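Local coordinates for Non-structural polyprotein (Sindbis virus, PDB 4GUA), which is a precursor piece joining the nsP2 cysteine protease, which probably processes the viral polyprotein, to the macro and zinc-binding domains of nsP3, at residues T317-P322 and G538-Y543; V446-L451 and V481-L486; G459-E464 and K488-R493; E517-H522 and P600-C605. All blocks are in the same frame, centred on the assembly; numbering follows the deposited sequence.

Contact 1: T317-P322 and G538-Y543; sequences TRQFTP and GKLYSY
Leu540 and Tyr541 pack against Gln319, Thr321 and Pro322 in a buried, mostly apolar contact between two loops. Segment 317-322 leads from strand 305-312 into helix 323-333, with Pro322 at its N-cap. Segment 538-543 belongs to the zinc-binding region of nsP3. The strand before the first loop lies in the seven-stranded mixed sheet, consistent with the methyltransferase-like part of nsP2. The contact therefore probably joins nsP2 to nsP3 within the uncleaved precursor.

Leu540 makes its contact through one branch. Leu540 CD1 lies 3.8 Å from Gln319 CB and 3.8 Å from the backbone Phe320 O. Leu540 CD1 also reaches Thr321 CG2 at 3.9 Å, where the two side chains run slantwise to each other. Thr321 meets Tyr541 at about a right angle, with CG2 3.4 Å from Tyr541 OH. Ring atom Tyr541 CE2 lies 4.1 Å from Pro322 CD. Leu540 CB covers one face of the tyrosine ring near its rim.

Thr321 takes chi1 of 64°, which sets OG1 between the backbone N and the carbonyl carbon. That oxygen bonds to His323 ND1, while the methyl is left to face Leu540 and Tyr541. Phe320 packs instead on helix 275-286. No hydrogen bond crosses between the loops. Their fit thus rests on shape and the burial of carbon, not on directional bonds.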
# COMPACT_ATOMS: atom_id res chain seq x y z
N THR A 317 -3.58 -14.61 -4.53
CA THR A 317 -2.90 -14.68 -3.25
C THR A 317 -1.64 -13.82 -3.15
O THR A 317 -0.98 -13.83 -2.11
CB THR A 317 -2.48 -16.13 -2.97
OG1 THR A 317 -1.65 -16.60 -4.04
CG2 THR A 317 -3.69 -17.03 -2.85
N ARG A 318 -1.29 -13.09 -4.21
CA ARG A 318 -0.11 -12.22 -4.15
C ARG A 318 -0.22 -11.28 -2.96
O ARG A 318 -1.24 -10.62 -2.77
CB ARG A 318 0.03 -11.40 -5.42
CG ARG A 318 0.94 -10.17 -5.26
CD ARG A 318 1.97 -10.12 -6.36
NE ARG A 318 1.32 -10.31 -7.65
CZ ARG A 318 1.82 -11.00 -8.66
NH1 ARG A 318 3.01 -11.58 -8.58
NH2 ARG A 318 1.13 -11.11 -9.78
N GLN A 319 0.84 -11.20 -2.16
CA GLN A 319 0.81 -10.33 -0.99
C GLN A 319 1.56 -9.05 -1.30
O GLN A 319 2.79 -9.03 -1.31
CB GLN A 319 1.44 -11.05 0.20
CG GLN A 319 0.68 -12.31 0.59
CD GLN A 319 1.34 -13.09 1.71
OE1 GLN A 319 2.56 -13.08 1.88
NE2 GLN A 319 0.52 -13.79 2.49
N PHE A 320 0.80 -7.97 -1.49
CA PHE A 320 1.37 -6.69 -1.88
C PHE A 320 1.43 -5.74 -0.69
O PHE A 320 0.47 -5.64 0.07
CB PHE A 320 0.55 -6.05 -3.01
CG PHE A 320 0.96 -4.64 -3.33
CD1 PHE A 320 1.95 -4.39 -4.27
CD2 PHE A 320 0.35 -3.57 -2.69
CE1 PHE A 320 2.33 -3.08 -4.57
CE2 PHE A 320 0.73 -2.26 -2.98
CZ PHE A 320 1.72 -2.02 -3.92
N THR A 321 2.55 -5.04 -0.54
CA THR A 321 2.68 -4.02 0.49
C THR A 321 3.27 -2.76 -0.14
O THR A 321 4.12 -2.86 -1.01
CB THR A 321 3.55 -4.51 1.66
OG1 THR A 321 4.89 -4.75 1.21
CG2 THR A 321 2.98 -5.80 2.24
N PRO A 322 2.78 -1.58 0.27
CA PRO A 322 3.20 -0.37 -0.44
C PRO A 322 4.50 0.26 0.07
O PRO A 322 4.61 1.49 0.03
CB PRO A 322 2.05 0.59 -0.15
CG PRO A 322 1.64 0.22 1.25
CD PRO A 322 1.79 -1.28 1.33
N GLY A 538 -6.80 -10.61 -0.33
CA GLY A 538 -7.12 -9.27 0.13
C GLY A 538 -5.95 -8.46 0.69
O GLY A 538 -4.79 -8.87 0.61
N LYS A 539 -6.26 -7.27 1.21
CA LYS A 539 -5.25 -6.37 1.75
C LYS A 539 -4.74 -6.83 3.12
O LYS A 539 -5.43 -7.56 3.84
CB LYS A 539 -5.79 -4.95 1.84
CG LYS A 539 -6.80 -4.75 2.96
CD LYS A 539 -7.27 -3.31 3.04
CE LYS A 539 -8.55 -3.10 2.24
NZ LYS A 539 -9.17 -1.81 2.60
N LEU A 540 -3.52 -6.42 3.46
CA LEU A 540 -2.81 -6.93 4.63
C LEU A 540 -2.86 -6.04 5.89
O LEU A 540 -2.25 -6.38 6.91
CB LEU A 540 -1.37 -7.22 4.24
CG LEU A 540 -1.26 -8.37 3.22
CD1 LEU A 540 0.13 -8.45 2.63
CD2 LEU A 540 -1.65 -9.70 3.85
N TYR A 541 -3.57 -4.93 5.80
CA TYR A 541 -3.69 -3.99 6.92
C TYR A 541 -5.13 -3.52 7.07
O TYR A 541 -5.80 -3.22 6.09
CB TYR A 541 -2.78 -2.77 6.70
CG TYR A 541 -1.37 -3.10 6.27
CD1 TYR A 541 -0.38 -3.37 7.21
CD2 TYR A 541 -1.01 -3.10 4.93
CE1 TYR A 541 0.91 -3.66 6.83
CE2 TYR A 541 0.29 -3.40 4.53
CZ TYR A 541 1.24 -3.67 5.48
OH TYR A 541 2.54 -3.96 5.10
N SER A 542 -5.61 -3.45 8.30
CA SER A 542 -6.95 -2.93 8.53
C SER A 542 -7.12 -2.39 9.95
O SER A 542 -6.43 -2.84 10.87
CB SER A 542 -7.99 -4.02 8.26
OG SER A 542 -9.29 -3.47 8.25
N TYR A 543 -8.02 -1.43 10.12
CA TYR A 543 -8.43 -1.02 11.46
C TYR A 543 -9.66 -1.79 11.95
O TYR A 543 -10.05 -1.66 13.11
CB TYR A 543 -8.73 0.48 11.49
CG TYR A 543 -7.51 1.36 11.51
CD1 TYR A 543 -6.81 1.58 12.69
CD2 TYR A 543 -7.07 2.01 10.36
CE1 TYR A 543 -5.71 2.38 12.72
CE2 TYR A 543 -5.97 2.82 10.38
CZ TYR A 543 -5.29 3.01 11.56
OH TYR A 543 -4.18 3.82 11.61

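Contact 2: V446-L451 and V481-L486; sequences VAIPLL and VTIYCL
Val446, Ala447 and Ile448 pair in parallel with Val481, Thr482 and Ile483 in the central sheet of the macro domain. The two strands belong to a beta-alpha-beta unit completed by helix 463-474. Three backbone bonds join them. Thr482 N gives to Val446 O at 3.0 Å and is nearly straight at 175°. Ile448 N gives to Thr482 O, and Tyr484 N to Ile448 O. CA-H...O contacts, such as Ala447 CA to Thr482 O, lie between these bonds.

One face of the pair carries branched aliphatic groups. Val446 and Val481 lie side by side, with Val446 CG1 3.9 Å from Val481 CG2. The other methyl, Val481 CG1, is 3.7 Å from Ile448 CG2. Further along, Leu450 CD2 comes within 4.0 Å of Ile483 CG2. Helix 488-502 covers this end through Ile494, which touches both Leu450 and Ile483. Tyr431 of helix 420-440 packs on Ile448 and Leu450.

On the opposite face, Ala447 and Thr482 accompany the ring of Tyr484. Glu358 holds that side in place, with one carboxylate oxygen bonded to Thr482 OG1 and the other to Tyr484 OH. The ring carries Thr482 O in plane at its edge, and Tyr484 CE1 lies 3.6 Å from Ala447 CB.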
# COMPACT_ATOMS: atom_id res chain seq x y z
N VAL A 446 22.39 -3.39 -8.17
CA VAL A 446 22.92 -4.03 -6.98
C VAL A 446 23.45 -5.42 -7.31
O VAL A 446 22.79 -6.19 -8.00
CB VAL A 446 21.86 -4.09 -5.86
CG1 VAL A 446 20.58 -4.70 -6.38
CG2 VAL A 446 22.38 -4.87 -4.67
N ALA A 447 24.66 -5.71 -6.84
CA ALA A 447 25.22 -7.06 -6.95
C ALA A 447 24.93 -7.76 -5.65
O ALA A 447 25.22 -7.23 -4.58
CB ALA A 447 26.71 -7.01 -7.18
N ILE A 448 24.37 -8.96 -5.73
CA ILE A 448 23.96 -9.69 -4.54
C ILE A 448 24.19 -11.19 -4.69
O ILE A 448 23.98 -11.75 -5.76
CB ILE A 448 22.48 -9.38 -4.25
CG1 ILE A 448 21.97 -10.20 -3.07
CG2 ILE A 448 21.64 -9.65 -5.49
CD1 ILE A 448 20.59 -9.78 -2.64
N PRO A 449 24.64 -11.85 -3.61
CA PRO A 449 24.79 -13.30 -3.60
C PRO A 449 23.54 -13.96 -3.05
O PRO A 449 22.63 -13.25 -2.63
CB PRO A 449 25.95 -13.50 -2.63
CG PRO A 449 25.73 -12.43 -1.62
CD PRO A 449 25.17 -11.25 -2.38
N LEU A 450 23.48 -15.29 -3.02
CA LEU A 450 22.33 -15.95 -2.43
C LEU A 450 22.62 -16.20 -0.97
O LEU A 450 23.45 -17.04 -0.63
CB LEU A 450 22.01 -17.26 -3.15
CG LEU A 450 21.60 -17.17 -4.62
CD1 LEU A 450 21.18 -18.54 -5.13
CD2 LEU A 450 20.47 -16.17 -4.80
N LEU A 451 21.92 -15.48 -0.10
CA LEU A 451 22.18 -15.56 1.32
C LEU A 451 21.86 -16.95 1.86
O LEU A 451 20.93 -17.61 1.41
CB LEU A 451 21.35 -14.51 2.06
CG LEU A 451 21.64 -13.06 1.66
CD1 LEU A 451 20.75 -12.09 2.42
CD2 LEU A 451 23.10 -12.71 1.89
N VAL A 481 19.18 -5.96 -10.97
CA VAL A 481 19.85 -6.87 -10.05
C VAL A 481 20.75 -7.85 -10.77
O VAL A 481 20.36 -8.48 -11.75
CB VAL A 481 18.82 -7.66 -9.21
CG1 VAL A 481 19.53 -8.66 -8.31
CG2 VAL A 481 17.97 -6.71 -8.38
N THR A 482 21.99 -7.95 -10.30
CA THR A 482 22.93 -8.94 -10.80
C THR A 482 23.31 -9.92 -9.69
O THR A 482 23.95 -9.55 -8.71
CB THR A 482 24.20 -8.27 -11.34
OG1 THR A 482 23.85 -7.40 -12.43
CG2 THR A 482 25.18 -9.32 -11.83
N ILE A 483 22.86 -11.16 -9.84
CA ILE A 483 23.17 -12.23 -8.91
C ILE A 483 24.50 -12.88 -9.27
O ILE A 483 24.69 -13.39 -10.38
CB ILE A 483 22.05 -13.30 -8.94
CG1 ILE A 483 20.70 -12.64 -8.66
CG2 ILE A 483 22.33 -14.40 -7.93
CD1 ILE A 483 19.52 -13.57 -8.82
N TYR A 484 25.43 -12.85 -8.32
CA TYR A 484 26.77 -13.39 -8.52
C TYR A 484 26.83 -14.74 -7.86
O TYR A 484 26.40 -14.88 -6.72
CB TYR A 484 27.82 -12.46 -7.90
CG TYR A 484 28.21 -11.31 -8.79
CD1 TYR A 484 27.33 -10.25 -9.02
CD2 TYR A 484 29.45 -11.26 -9.39
CE1 TYR A 484 27.68 -9.19 -9.84
CE2 TYR A 484 29.82 -10.21 -10.21
CZ TYR A 484 28.93 -9.17 -10.43
OH TYR A 484 29.29 -8.12 -11.25
N CYS A 485 27.33 -15.75 -8.57
CA CYS A 485 27.39 -17.06 -7.94
C CYS A 485 28.55 -18.00 -8.25
O CYS A 485 28.94 -18.21 -9.41
CB CYS A 485 26.10 -17.81 -8.27
SG CYS A 485 25.69 -17.77 -10.03
N LEU A 486 29.15 -18.50 -7.17
CA LEU A 486 29.41 -19.92 -7.00
C LEU A 486 29.90 -20.71 -8.22
O LEU A 486 30.91 -20.39 -8.85
CB LEU A 486 28.13 -20.57 -6.45
CG LEU A 486 27.64 -20.08 -5.09
CD1 LEU A 486 26.15 -20.21 -5.02
CD2 LEU A 486 28.30 -20.89 -3.97

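Contact 3: G459-E464 and K488-R493; sequences GKDRLE and KKWKER
Arg493 reaches from helix 488-502 across Leu463 to a two-pronged salt bridge with Asp461. Its chain starts over the leucine, with Arg493 CB 3.8 Å from Leu463 CD1. Arg493 CD stays 4.1 Å from Leu463 CD1. A bend at chi3 (65°) then folds the guanidinium back over this methyl. Arg493 NE lies 3.8 Å from Leu463 CD1. Leu463 CD1 sits under the centre of that flat group, 3.6 Å from Arg493 CZ. At the tip, the two terminal nitrogens meet the carboxylate end-on. Arg493 NH1 gives to Asp461 OD2 at 2.8 Å, on the syn side and almost in the guanidinium plane. Arg493 NH2 gives to Asp461 OD1 at 3.1 Å, from above the carboxylate plane. The carboxylate and guanidinium planes are turned 35° apart.

Asp461 OD1 has a second donor, the backbone Leu463 N, which arrives from the other face of the carboxylate. This closes an Asx turn just before helix 463-474. Three N-H bonds therefore grip the carboxylate and limit its rotation. The paired charges probably favour its ionised form.

Trp490 packs on Leu463 as well. Leu463 CB makes a CH-pi contact over its six-membered ring, 3.8 Å from the centroid. Leu463 CD1 and Arg493 NH1 lie over the same indole face, toward its rim. The contact is at the surface, apart from buried Leu463. It ties the start of helix 463-474 to the first turns of helix 488-502, with Leu463 also packing on Leu450, just past strand 445-448.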
# COMPACT_ATOMS: atom_id res chain seq x y z
N GLY A 459 24.26 -27.82 5.32
CA GLY A 459 24.49 -29.04 4.56
C GLY A 459 23.42 -29.39 3.55
O GLY A 459 23.48 -30.46 2.94
N LYS A 460 22.47 -28.50 3.35
CA LYS A 460 21.39 -28.73 2.40
C LYS A 460 21.42 -27.65 1.32
O LYS A 460 22.03 -26.60 1.52
CB LYS A 460 20.04 -28.77 3.11
N ASP A 461 20.78 -27.92 0.19
CA ASP A 461 20.82 -27.01 -0.95
C ASP A 461 19.63 -26.05 -0.89
O ASP A 461 18.48 -26.43 -1.11
CB ASP A 461 20.80 -27.83 -2.25
CG ASP A 461 20.67 -26.97 -3.49
OD1 ASP A 461 19.70 -26.19 -3.60
OD2 ASP A 461 21.55 -27.08 -4.37
N ARG A 462 19.94 -24.79 -0.60
CA ARG A 462 18.93 -23.75 -0.39
C ARG A 462 18.69 -22.82 -1.59
O ARG A 462 17.97 -21.82 -1.47
CB ARG A 462 19.27 -22.95 0.87
CG ARG A 462 19.24 -23.81 2.13
CD ARG A 462 17.80 -23.99 2.64
NE ARG A 462 17.63 -25.09 3.59
CZ ARG A 462 18.27 -25.22 4.75
NH1 ARG A 462 19.17 -24.33 5.15
NH2 ARG A 462 18.02 -26.27 5.52
N LEU A 463 19.30 -23.13 -2.74
CA LEU A 463 19.25 -22.23 -3.90
C LEU A 463 17.84 -21.74 -4.21
O LEU A 463 17.61 -20.54 -4.28
CB LEU A 463 19.81 -22.94 -5.14
CG LEU A 463 19.92 -22.13 -6.44
CD1 LEU A 463 20.81 -22.85 -7.43
CD2 LEU A 463 18.56 -21.85 -7.09
N GLU A 464 16.90 -22.66 -4.42
CA GLU A 464 15.55 -22.28 -4.84
C GLU A 464 14.87 -21.32 -3.86
O GLU A 464 14.28 -20.32 -4.27
CB GLU A 464 14.69 -23.54 -5.03
CG GLU A 464 14.14 -24.15 -3.74
CD GLU A 464 15.22 -24.66 -2.78
OE1 GLU A 464 16.42 -24.57 -3.13
OE2 GLU A 464 14.87 -25.14 -1.68
N LYS A 488 29.23 -23.28 -11.75
CA LYS A 488 28.57 -23.21 -13.04
C LYS A 488 27.17 -23.83 -12.95
O LYS A 488 26.24 -23.34 -13.58
CB LYS A 488 29.40 -23.89 -14.13
N LYS A 489 27.03 -24.90 -12.18
CA LYS A 489 25.74 -25.59 -12.04
C LYS A 489 24.70 -24.73 -11.32
O LYS A 489 23.52 -24.72 -11.69
CB LYS A 489 25.91 -26.92 -11.30
N TRP A 490 25.12 -24.02 -10.28
CA TRP A 490 24.23 -23.11 -9.59
C TRP A 490 23.82 -21.97 -10.52
O TRP A 490 22.67 -21.53 -10.48
CB TRP A 490 24.87 -22.60 -8.31
CG TRP A 490 24.65 -23.54 -7.16
CD1 TRP A 490 24.96 -24.87 -7.13
CD2 TRP A 490 24.08 -23.23 -5.89
NE1 TRP A 490 24.61 -25.40 -5.92
CE2 TRP A 490 24.07 -24.42 -5.13
CE3 TRP A 490 23.58 -22.06 -5.31
CZ2 TRP A 490 23.58 -24.47 -3.83
CZ3 TRP A 490 23.09 -22.11 -4.02
CH2 TRP A 490 23.10 -23.31 -3.30
N LYS A 491 24.74 -21.50 -11.36
CA LYS A 491 24.40 -20.46 -12.33
C LYS A 491 23.39 -20.99 -13.35
O LYS A 491 22.51 -20.25 -13.78
CB LYS A 491 25.64 -19.95 -13.07
CG LYS A 491 25.35 -18.68 -13.88
CD LYS A 491 26.42 -18.38 -14.91
CE LYS A 491 26.10 -17.11 -15.68
NZ LYS A 491 25.09 -17.33 -16.76
N GLU A 492 23.54 -22.25 -13.74
CA GLU A 492 22.63 -22.86 -14.70
C GLU A 492 21.22 -22.80 -14.15
O GLU A 492 20.28 -22.39 -14.83
CB GLU A 492 22.99 -24.33 -14.92
CG GLU A 492 24.27 -24.58 -15.63
CD GLU A 492 24.61 -26.06 -15.61
OE1 GLU A 492 23.78 -26.83 -15.08
OE2 GLU A 492 25.70 -26.44 -16.08
N ARG A 493 21.10 -23.23 -12.90
CA ARG A 493 19.81 -23.30 -12.22
C ARG A 493 19.17 -21.93 -11.98
O ARG A 493 17.96 -21.79 -12.13
CB ARG A 493 19.98 -24.05 -10.91
CG ARG A 493 20.33 -25.50 -11.13
CD ARG A 493 20.87 -26.16 -9.88
NE ARG A 493 19.86 -26.22 -8.83
CZ ARG A 493 20.13 -26.43 -7.55
NH1 ARG A 493 21.38 -26.59 -7.14
NH2 ARG A 493 19.14 -26.48 -6.67

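Contact 4: E517-H522 and P600-C605; sequences ELVWIH and PKTLPC. With ZN (zinc ion), chain V.
Trp520 carries the Leu603 CD2 methyl on one face of its indole, within the nsP3 zinc-binding domain. This is a CH-pi contact: Leu603 CD2 is 3.9 Å from the centroid of the Trp520 five-membered ring, 16° off the normal. His522 is met at its edge instead. The carbonyl Cys605 O lies in the imidazole plane, 3.3 Å from His522 CD2. On the same ring, NE2 has weak hydrogen bonds to the carbonyls of Leu606 and Cys607, close to the metal site. A bound MES molecule, probably from the crystallisation liquor, lies about 3 Å from the nearest atom of the His522 side chain.

Leu603 divides its branches between the two residues. With CG anti to the backbone N (chi1 -158°), the end of this side chain comes nearer segment 517-522. While CD2 covers the tryptophan, Leu603 CD1 rests 3.6 Å from His522 CA.

Thr602 supplies the hydrogen bond across the contact. Thr602 OG1 gives to Trp520 O at 2.6 Å, lying nearly in line with the C=O bond. Thr602 CG2 meanwhile meets Val519 CG1 at 3.7 Å, so the threonine makes one polar and one apolar link. The contact brings the short strand 519-520 beside the buried loop that leads to the metal. Cys607, Cys630 and Cys648 complete the four-cysteine site, in which Cys605 SG binds the zinc ion at 2.4 Å.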
# COMPACT_ATOMS: atom_id res chain seq x y z
N GLU A 517 -12.25 -3.29 -1.02
CA GLU A 517 -12.74 -3.44 0.35
C GLU A 517 -12.14 -4.67 1.04
O GLU A 517 -11.85 -4.64 2.23
CB GLU A 517 -14.26 -3.48 0.38
CG GLU A 517 -14.88 -4.82 0.03
CD GLU A 517 -16.11 -5.18 0.86
OE1 GLU A 517 -16.51 -4.38 1.74
OE2 GLU A 517 -16.68 -6.26 0.61
N LEU A 518 -11.89 -5.73 0.27
CA LEU A 518 -11.53 -7.02 0.86
C LEU A 518 -10.30 -6.98 1.75
O LEU A 518 -9.25 -6.44 1.38
CB LEU A 518 -11.30 -8.07 -0.24
CG LEU A 518 -11.21 -9.52 0.23
CD1 LEU A 518 -12.50 -9.96 0.93
CD2 LEU A 518 -10.89 -10.44 -0.93
N VAL A 519 -10.44 -7.55 2.94
CA VAL A 519 -9.35 -7.66 3.89
C VAL A 519 -8.93 -9.12 4.07
O VAL A 519 -9.76 -10.00 4.22
CB VAL A 519 -9.76 -7.13 5.26
CG1 VAL A 519 -8.66 -7.42 6.28
CG2 VAL A 519 -10.04 -5.64 5.18
N TRP A 520 -7.62 -9.36 4.03
CA TRP A 520 -7.10 -10.70 4.21
C TRP A 520 -6.95 -10.99 5.70
O TRP A 520 -6.24 -10.28 6.40
CB TRP A 520 -5.76 -10.82 3.49
CG TRP A 520 -5.23 -12.21 3.35
CD1 TRP A 520 -5.51 -13.28 4.15
CD2 TRP A 520 -4.31 -12.68 2.36
NE1 TRP A 520 -4.82 -14.39 3.72
CE2 TRP A 520 -4.08 -14.04 2.62
CE3 TRP A 520 -3.66 -12.08 1.28
CZ2 TRP A 520 -3.23 -14.82 1.83
CZ3 TRP A 520 -2.82 -12.85 0.50
CH2 TRP A 520 -2.61 -14.20 0.78
N ILE A 521 -7.60 -12.05 6.18
CA ILE A 521 -7.62 -12.36 7.60
C ILE A 521 -6.98 -13.70 7.92
O ILE A 521 -6.85 -14.58 7.06
CB ILE A 521 -9.06 -12.38 8.17
CG1 ILE A 521 -9.97 -13.25 7.30
CG2 ILE A 521 -9.61 -10.96 8.29
CD1 ILE A 521 -11.33 -13.56 7.93
N HIS A 522 -6.55 -13.84 9.18
CA HIS A 522 -6.02 -15.10 9.68
C HIS A 522 -7.07 -16.22 9.55
O HIS A 522 -8.26 -15.98 9.77
CB HIS A 522 -5.59 -14.91 11.14
CG HIS A 522 -4.81 -16.06 11.69
ND1 HIS A 522 -5.37 -17.05 12.46
CD2 HIS A 522 -3.49 -16.37 11.58
CE1 HIS A 522 -4.45 -17.92 12.80
NE2 HIS A 522 -3.30 -17.54 12.28
N PRO A 600 -3.01 -1.58 11.51
CA PRO A 600 -2.21 -2.73 11.96
C PRO A 600 -2.25 -3.82 10.91
O PRO A 600 -3.26 -3.94 10.21
CB PRO A 600 -2.92 -3.21 13.23
CG PRO A 600 -4.01 -2.24 13.52
CD PRO A 600 -4.04 -1.17 12.48
N LYS A 601 -1.19 -4.60 10.78
CA LYS A 601 -1.22 -5.69 9.83
C LYS A 601 -2.18 -6.78 10.32
O LYS A 601 -2.21 -7.10 11.50
CB LYS A 601 0.18 -6.24 9.52
CG LYS A 601 0.96 -6.80 10.67
CD LYS A 601 2.33 -7.26 10.17
CE LYS A 601 3.33 -6.14 10.12
NZ LYS A 601 4.37 -6.32 11.18
N THR A 602 -2.95 -7.32 9.38
CA THR A 602 -3.94 -8.35 9.67
C THR A 602 -3.38 -9.76 9.64
O THR A 602 -4.05 -10.70 10.08
CB THR A 602 -5.06 -8.32 8.61
OG1 THR A 602 -4.49 -8.59 7.32
CG2 THR A 602 -5.74 -6.96 8.56
N LEU A 603 -2.17 -9.94 9.13
CA LEU A 603 -1.64 -11.27 8.93
C LEU A 603 -0.13 -11.33 9.22
O LEU A 603 0.66 -11.61 8.32
CB LEU A 603 -1.91 -11.71 7.50
CG LEU A 603 -1.91 -13.20 7.23
CD1 LEU A 603 -3.15 -13.85 7.85
CD2 LEU A 603 -1.84 -13.47 5.73
N PRO A 604 0.26 -11.08 10.47
CA PRO A 604 1.67 -11.09 10.87
C PRO A 604 2.29 -12.48 10.80
O PRO A 604 3.49 -12.63 10.54
CB PRO A 604 1.63 -10.58 12.31
CG PRO A 604 0.24 -10.88 12.79
CD PRO A 604 -0.63 -10.72 11.59
N CYS A 605 1.47 -13.50 11.04
CA CYS A 605 1.88 -14.88 10.80
C CYS A 605 0.66 -15.76 10.69
O CYS A 605 -0.46 -15.30 10.89
CB CYS A 605 2.82 -15.38 11.91
SG CYS A 605 2.07 -15.49 13.54
ZN ZN V . 3.58 -16.84 14.79

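Overall arrangement
The four contacts form two groups. Contacts 1 and 4 have centres about 7 Å apart and touch; contact 4 and one segment of contact 1, 538-543, lie in the zinc-binding region. There Leu540 O is 2.7 Å from Thr602 N and Lys539 O is 2.8 Å from Trp520 N, both probable hydrogen bonds. Contact 4 holds a zinc ligand, and in contact 1 the Gln319 side chain lies about 13 Å from a zinc ion. Contacts 2 and 3 sit in the macro domain with centres about 12 Å apart. Leu450 CD1 joins them, lying 4.0 Å from Leu463 CG. The closest approach between the groups, contact 1 to contact 3, is about 15 Å between nearest atoms.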